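Local coordinates for protein RPA0582 (PDB 3HHL) that is of unknown function but belongs to the DUF1330 family, part of the dimeric alpha-beta barrel superfamily, at residues L28-L33 with E85-V90; L33-A38 with A120-R125. All blocks are in the same frame, centred on the assembly; numbering follows the deposited sequence.

In the fold
From the N terminus, strand 25-33 supplies residues 28-33 and runs straight on into loop 33-38, so the two contacts share Leu33. The chain then passes through helix 47-64 and strand 71-80 before residues 85-90 return to close contact 1. Three short helices follow strand 89-95, and residues 120-125 close contact 2 as strand 121-128 begins. The segments alternate along the chain, so the contacts cross rather than nest. Together they clasp strand 25-33 from its two flanks, with 89-95 on one and 121-128 on the other, in the 2-3-1-4 antiparallel sheet of a ferredoxin-like fold. Leu30 O and Arg32 N also probably bond to Arg125 N and Asp123 O.

Contact 1: residues L28-L33 with E85-V90; sequences LNLVRL and EHWDHV
Leu30 lays its CB over one face of the Trp87 indole, a CH-pi contact 3.7 Å from the centroid of the five-membered ring, while the backbone of Val31 and Arg32 meets the indole at its edge, with Arg32 N 3.5 Å from Trp87 CE3. His86 is the other flat group: Arg32 CD sits over one face of its ring (CH-pi), and its NE2 lies over the centre of the Arg32 guanidinium, the planes 42° apart and no hydrogen bond between them. Arg32 NH1 bonds instead to Asp84 O, and NE forms a salt bridge with Glu122. Arg32 is modelled in two conformers, which makes these approaches doubtful.

The backbones pair as antiparallel strands of the ferredoxin-like sheet, interrupted by a classic beta bulge in which Asp88 and His89 both face Val31. Val31 O takes two donors, His89 N at 3.1 Å and Asp88 N at 2.7 Å, and Val31 N returns a bond to His89 O. Beyond the bulge, Leu30 CD2 packs on Val90 CG1 (3.6 Å); apolar side chains of the second chain of the assembly pack on Leu28, Leu30 and Val90.

The indole is set against Leu30 by its first torsion, with CG anti to the carbonyl carbon (chi1 -57°), and it also touches Met78 of strand 71-80. With an alanine here the CH-pi face would be gone, and Leu30 CB would probably be left with a gap beside it. From within the bulge, Asp88 OD2 accepts from Leu33 N through its anti lone pair, 2.6 Å away, with an N-H...O angle of 166°.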
loop_
_atom_site.group_PDB
_atom_site.type_symbol
_atom_site.label_atom_id
_atom_site.label_comp_id
_atom_site.label_asym_id
_atom_site.label_seq_id
_atom_site.Cartn_x
_atom_site.Cartn_y
_atom_site.Cartn_z
ATOM N N LEU C 28 -7.062 0.828 0.522
ATOM C CA LEU C 28 -5.845 0.036 0.697
ATOM C C LEU C 28 -5.572 -0.119 2.168
ATOM O O LEU C 28 -5.372 0.876 2.864
ATOM C CB LEU C 28 -4.667 0.696 0.011
ATOM C CG LEU C 28 -3.290 0.073 0.209
ATOM C CD1 LEU C 28 -3.252 -1.421 -0.155
ATOM C CD2 LEU C 28 -2.239 0.864 -0.602
ATOM N N ASN C 29 -5.568 -1.361 2.631
ATOM C CA ASN C 29 -5.375 -1.683 4.049
ATOM C C ASN C 29 -3.980 -2.313 4.245
ATOM O O ASN C 29 -3.675 -3.359 3.631
ATOM C CB ASN C 29 -6.429 -2.715 4.498
ATOM C CG ASN C 29 -7.803 -2.119 4.753
ATOM O OD1 ASN C 29 -8.164 -1.915 5.901
ATOM N ND2 ASN C 29 -8.594 -1.886 3.692
ATOM N N LEU C 30 -3.141 -1.715 5.083
ATOM C CA LEU C 30 -1.903 -2.348 5.527
ATOM C C LEU C 30 -2.097 -2.674 7.010
ATOM O O LEU C 30 -2.252 -1.765 7.827
ATOM C CB LEU C 30 -0.701 -1.443 5.320
ATOM C CG LEU C 30 -0.608 -0.765 3.939
ATOM C CD1 LEU C 30 0.515 0.229 3.932
ATOM C CD2 LEU C 30 -0.466 -1.751 2.745
ATOM N N VAL C 31 -2.132 -3.951 7.383
ATOM C CA VAL C 31 -2.431 -4.266 8.780
ATOM C C VAL C 31 -1.342 -5.077 9.470
ATOM O O VAL C 31 -0.927 -6.139 8.962
ATOM C CB VAL C 31 -3.743 -5.060 8.935
ATOM C CG1 VAL C 31 -4.055 -5.206 10.418
ATOM C CG2 VAL C 31 -4.884 -4.394 8.166
ATOM N N ARG C 32 -0.891 -4.595 10.623
ATOM C CA ARG C 32 0.076 -5.324 11.408
ATOM C C ARG C 32 -0.582 -5.782 12.696
ATOM O O ARG C 32 -1.049 -4.960 13.474
ATOM C CB ARG C 32 1.282 -4.453 11.714
ATOM C CG ARG C 32 2.416 -5.215 12.393
ATOM C CD ARG C 32 3.661 -4.346 12.508
ATOM N NE ARG C 32 4.628 -4.860 13.473
ATOM C CZ ARG C 32 5.916 -4.544 13.469
ATOM N NH1 ARG C 32 6.399 -3.737 12.529
ATOM N NH2 ARG C 32 6.716 -5.046 14.389
ATOM N N LEU C 33 -0.615 -7.092 12.913
ATOM C CA LEU C 33 -1.333 -7.664 14.032
ATOM C C LEU C 33 -0.488 -7.814 15.300
ATOM O O LEU C 33 0.709 -8.073 15.243
ATOM C CB LEU C 33 -1.884 -9.027 13.631
ATOM C CG LEU C 33 -2.943 -9.064 12.510
ATOM C CD1 LEU C 33 -3.240 -10.503 12.144
ATOM C CD2 LEU C 33 -4.189 -8.326 12.932
ATOM N N GLU C 85 9.179 -1.982 9.232
ATOM C CA GLU C 85 7.823 -2.042 8.662
ATOM C C GLU C 85 7.572 -3.418 8.062
ATOM O O GLU C 85 8.319 -3.875 7.191
ATOM C CB GLU C 85 7.585 -0.973 7.602
ATOM C CG GLU C 85 6.806 0.193 8.126
ATOM C CD GLU C 85 6.638 1.311 7.120
ATOM O OE1 GLU C 85 6.469 1.025 5.921
ATOM O OE2 GLU C 85 6.685 2.489 7.542
ATOM N N HIS C 86 6.562 -4.099 8.585
ATOM C CA HIS C 86 6.040 -5.291 7.957
ATOM C C HIS C 86 4.548 -5.342 8.210
ATOM O O HIS C 86 4.054 -4.733 9.135
ATOM C CB HIS C 86 6.769 -6.562 8.422
ATOM C CG HIS C 86 6.429 -6.982 9.807
ATOM N ND1 HIS C 86 5.437 -7.907 10.082
ATOM C CD2 HIS C 86 6.943 -6.607 11.001
ATOM C CE1 HIS C 86 5.356 -8.077 11.391
ATOM N NE2 HIS C 86 6.259 -7.301 11.971
ATOM N N TRP C 87 3.828 -6.031 7.342
ATOM C CA TRP C 87 2.390 -6.063 7.401
ATOM C C TRP C 87 1.955 -7.509 7.283
ATOM O O TRP C 87 2.554 -8.268 6.537
ATOM C CB TRP C 87 1.818 -5.238 6.274
ATOM C CG TRP C 87 2.299 -3.841 6.285
ATOM C CD1 TRP C 87 3.102 -3.243 5.372
ATOM C CD2 TRP C 87 1.990 -2.854 7.242
ATOM N NE1 TRP C 87 3.320 -1.935 5.702
ATOM C CE2 TRP C 87 2.638 -1.670 6.846
ATOM C CE3 TRP C 87 1.218 -2.846 8.390
ATOM C CZ2 TRP C 87 2.576 -0.509 7.579
ATOM C CZ3 TRP C 87 1.147 -1.695 9.119
ATOM C CH2 TRP C 87 1.833 -0.537 8.725
ATOM N N ASP C 88 0.943 -7.880 8.061
ATOM C CA ASP C 88 0.425 -9.237 8.102
ATOM C C ASP C 88 -0.696 -9.398 7.086
ATOM O O ASP C 88 -0.852 -10.458 6.521
ATOM C CB ASP C 88 -0.104 -9.547 9.507
ATOM C CG ASP C 88 0.984 -9.533 10.560
ATOM O OD1 ASP C 88 1.983 -10.242 10.369
ATOM O OD2 ASP C 88 0.843 -8.834 11.589
ATOM N N HIS C 89 -1.486 -8.344 6.871
ATOM C CA HIS C 89 -2.537 -8.380 5.882
ATOM C C HIS C 89 -2.402 -7.172 4.975
ATOM O O HIS C 89 -2.209 -6.060 5.455
ATOM C CB HIS C 89 -3.887 -8.334 6.548
ATOM C CG HIS C 89 -4.213 -9.570 7.300
ATOM N ND1 HIS C 89 -3.864 -10.827 6.849
ATOM C CD2 HIS C 89 -4.862 -9.759 8.473
ATOM C CE1 HIS C 89 -4.279 -11.738 7.714
ATOM N NE2 HIS C 89 -4.878 -11.114 8.712
ATOM N N VAL C 90 -2.499 -7.394 3.668
ATOM C CA VAL C 90 -2.433 -6.310 2.718
ATOM C C VAL C 90 -3.486 -6.569 1.648
ATOM O O VAL C 90 -3.418 -7.553 0.960
ATOM C CB VAL C 90 -1.025 -6.179 2.096
ATOM C CG1 VAL C 90 -0.965 -4.993 1.165
ATOM C CG2 VAL C 90 -0.010 -6.014 3.146
#

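Contact 2: residues L33-A38 with A120-R125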
loop_
_atom_site.group_PDB
_atom_site.type_symbol
_atom_site.label_atom_id
_atom_site.label_comp_id
_atom_site.label_asym_id
_atom_site.label_seq_id
_atom_site.Cartn_x
_atom_site.Cartn_y
_atom_site.Cartn_z
ATOM N N LEU C 33 -0.615 -7.092 12.913
ATOM C CA LEU C 33 -1.333 -7.664 14.032
ATOM C C LEU C 33 -0.488 -7.814 15.300
ATOM O O LEU C 33 0.709 -8.073 15.243
ATOM C CB LEU C 33 -1.884 -9.027 13.631
ATOM C CG LEU C 33 -2.943 -9.064 12.510
ATOM C CD1 LEU C 33 -3.240 -10.503 12.144
ATOM C CD2 LEU C 33 -4.189 -8.326 12.932
ATOM N N ARG C 34 -1.138 -7.675 16.453
ATOM C CA ARG C 34 -0.507 -8.003 17.728
ATOM C C ARG C 34 -0.295 -9.495 17.843
ATOM O O ARG C 34 -1.143 -10.279 17.412
ATOM C CB ARG C 34 -1.394 -7.621 18.890
ATOM C CG ARG C 34 -1.519 -6.175 19.154
ATOM C CD ARG C 34 -2.436 -5.940 20.345
ATOM N NE ARG C 34 -2.857 -4.552 20.327
ATOM C CZ ARG C 34 -2.117 -3.537 20.762
ATOM N NH1 ARG C 34 -0.916 -3.766 21.302
ATOM N NH2 ARG C 34 -2.586 -2.290 20.656
ATOM N N PRO C 35 0.820 -9.902 18.432
ATOM C CA PRO C 35 0.971 -11.322 18.787
ATOM C C PRO C 35 -0.172 -11.742 19.691
ATOM O O PRO C 35 -0.873 -12.721 19.394
ATOM C CB PRO C 35 2.294 -11.371 19.557
ATOM C CG PRO C 35 3.038 -10.170 19.123
ATOM C CD PRO C 35 2.044 -9.129 18.651
ATOM N N ARG C 36 -0.366 -10.978 20.770
ATOM C CA ARG C 36 -1.472 -11.228 21.703
ATOM C C ARG C 36 -2.529 -10.110 21.564
ATOM O O ARG C 36 -2.200 -8.927 21.620
ATOM C CB ARG C 36 -0.956 -11.402 23.162
ATOM N N ALA C 37 -3.784 -10.504 21.359
ATOM C CA ALA C 37 -4.894 -9.560 21.242
ATOM C C ALA C 37 -5.129 -8.797 22.562
ATOM O O ALA C 37 -5.097 -9.395 23.629
ATOM C CB ALA C 37 -6.165 -10.294 20.807
ATOM N N ALA C 38 -5.370 -7.488 22.466
ATOM C CA ALA C 38 -5.636 -6.615 23.627
ATOM C C ALA C 38 -7.118 -6.238 23.768
ATOM O O ALA C 38 -7.522 -5.129 23.420
ATOM C CB ALA C 38 -4.779 -5.336 23.540
ATOM N N ALA C 120 -7.111 -6.485 17.813
ATOM C CA ALA C 120 -6.159 -7.242 16.986
ATOM C C ALA C 120 -4.977 -6.407 16.531
ATOM O O ALA C 120 -3.850 -6.921 16.437
ATOM C CB ALA C 120 -6.844 -7.819 15.759
ATOM N N VAL C 121 -5.243 -5.137 16.196
ATOM C CA VAL C 121 -4.313 -4.401 15.356
ATOM C C VAL C 121 -3.264 -3.679 16.196
ATOM O O VAL C 121 -3.586 -2.932 17.110
ATOM C CB VAL C 121 -5.052 -3.440 14.414
ATOM C CG1 VAL C 121 -4.061 -2.552 13.657
ATOM C CG2 VAL C 121 -5.944 -4.233 13.460
ATOM N N GLU C 122 -2.004 -3.922 15.879
ATOM C CA GLU C 122 -0.910 -3.228 16.517
ATOM C C GLU C 122 -0.615 -1.890 15.853
ATOM O O GLU C 122 -0.271 -0.911 16.533
ATOM C CB GLU C 122 0.339 -4.100 16.464
ATOM C CG GLU C 122 1.438 -3.707 17.444
ATOM C CD GLU C 122 2.631 -4.646 17.336
ATOM O OE1 GLU C 122 2.717 -5.570 18.204
ATOM O OE2 GLU C 122 3.429 -4.468 16.363
ATOM N N ASP C 123 -0.729 -1.859 14.531
ATOM C CA ASP C 123 -0.501 -0.652 13.715
ATOM C C ASP C 123 -1.084 -0.948 12.362
ATOM O O ASP C 123 -1.133 -2.099 11.963
ATOM C CB ASP C 123 0.994 -0.424 13.567
ATOM C CG ASP C 123 1.372 0.929 12.948
ATOM O OD1 ASP C 123 0.578 1.914 12.924
ATOM O OD2 ASP C 123 2.552 0.990 12.503
ATOM N N SER C 124 -1.548 0.081 11.668
ATOM C CA SER C 124 -2.178 -0.099 10.353
ATOM C C SER C 124 -2.188 1.176 9.570
ATOM O O SER C 124 -2.000 2.242 10.125
ATOM C CB SER C 124 -3.630 -0.539 10.488
ATOM O OG SER C 124 -4.364 0.409 11.255
ATOM N N ARG C 125 -2.431 1.040 8.278
ATOM C CA ARG C 125 -2.784 2.157 7.420
ATOM C C ARG C 125 -4.045 1.817 6.686
ATOM O O ARG C 125 -4.275 0.657 6.360
ATOM C CB ARG C 125 -1.698 2.396 6.404
ATOM C CG ARG C 125 -0.364 2.674 7.003
ATOM C CD ARG C 125 -0.396 3.987 7.744
ATOM N NE ARG C 125 0.915 4.285 8.275
ATOM C CZ ARG C 125 1.360 3.889 9.465
ATOM N NH1 ARG C 125 0.600 3.167 10.300
ATOM N NH2 ARG C 125 2.585 4.238 9.836
#
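Arg34 and Glu122 run obliquely past each other where loop 33-38 meets the start of strand 121-128, just after helix 117-120, in this ferredoxin-like fold. Their contact is made by the aliphatic parts: Arg34 CG lies 3.9 Å from Glu122 CB, and one face of the guanidinium rests over Glu122 CA. The charged ends do not meet. Guanidinium and carboxylate planes stand 76° apart, and the nearest charged atoms, Arg34 NH1 and Glu122 OE1, are 5.1 Å from each other, so any attraction between them is probably a weak one through space. The guanidinium also comes obliquely to the backbone of Val121, Arg34 NE lying 3.7 Å from Val121 O, too far to count as a hydrogen bond.

Glu122 holds CG anti to its own N (chi1 -162°) and extends from there, which lays the carboxylate alongside Pro35. Glu122 OE1 comes beside Pro35 CD at 3.6 Å, whereas OE2 forms a salt bridge with Arg32 NE, as seen in one of the two conformers of Arg32. Glu122 and Asp123 both face Arg32, a second classic beta bulge, at the corner the chain turns within strand 121-128.

On the backbone, Leu33 and Val121 form an antiparallel non-hydrogen-bonded pair whose side chains diverge. Leu33 nevertheless brings CD2 round to Ala120 CB, 3.9 Å away, and Tyr51 of helix 47-64 touches both Leu33 and Ala120.

Beyond the corner, Arg125 NH1 forms a salt bridge with Asp123 OD1 along its own strand. Between the two segments the hydrogen bond runs from Arg34 N to Ala120 O, at the end of helix 117-120, and it is nearly linear: 2.8 Å, with an N-H...O angle of 174°.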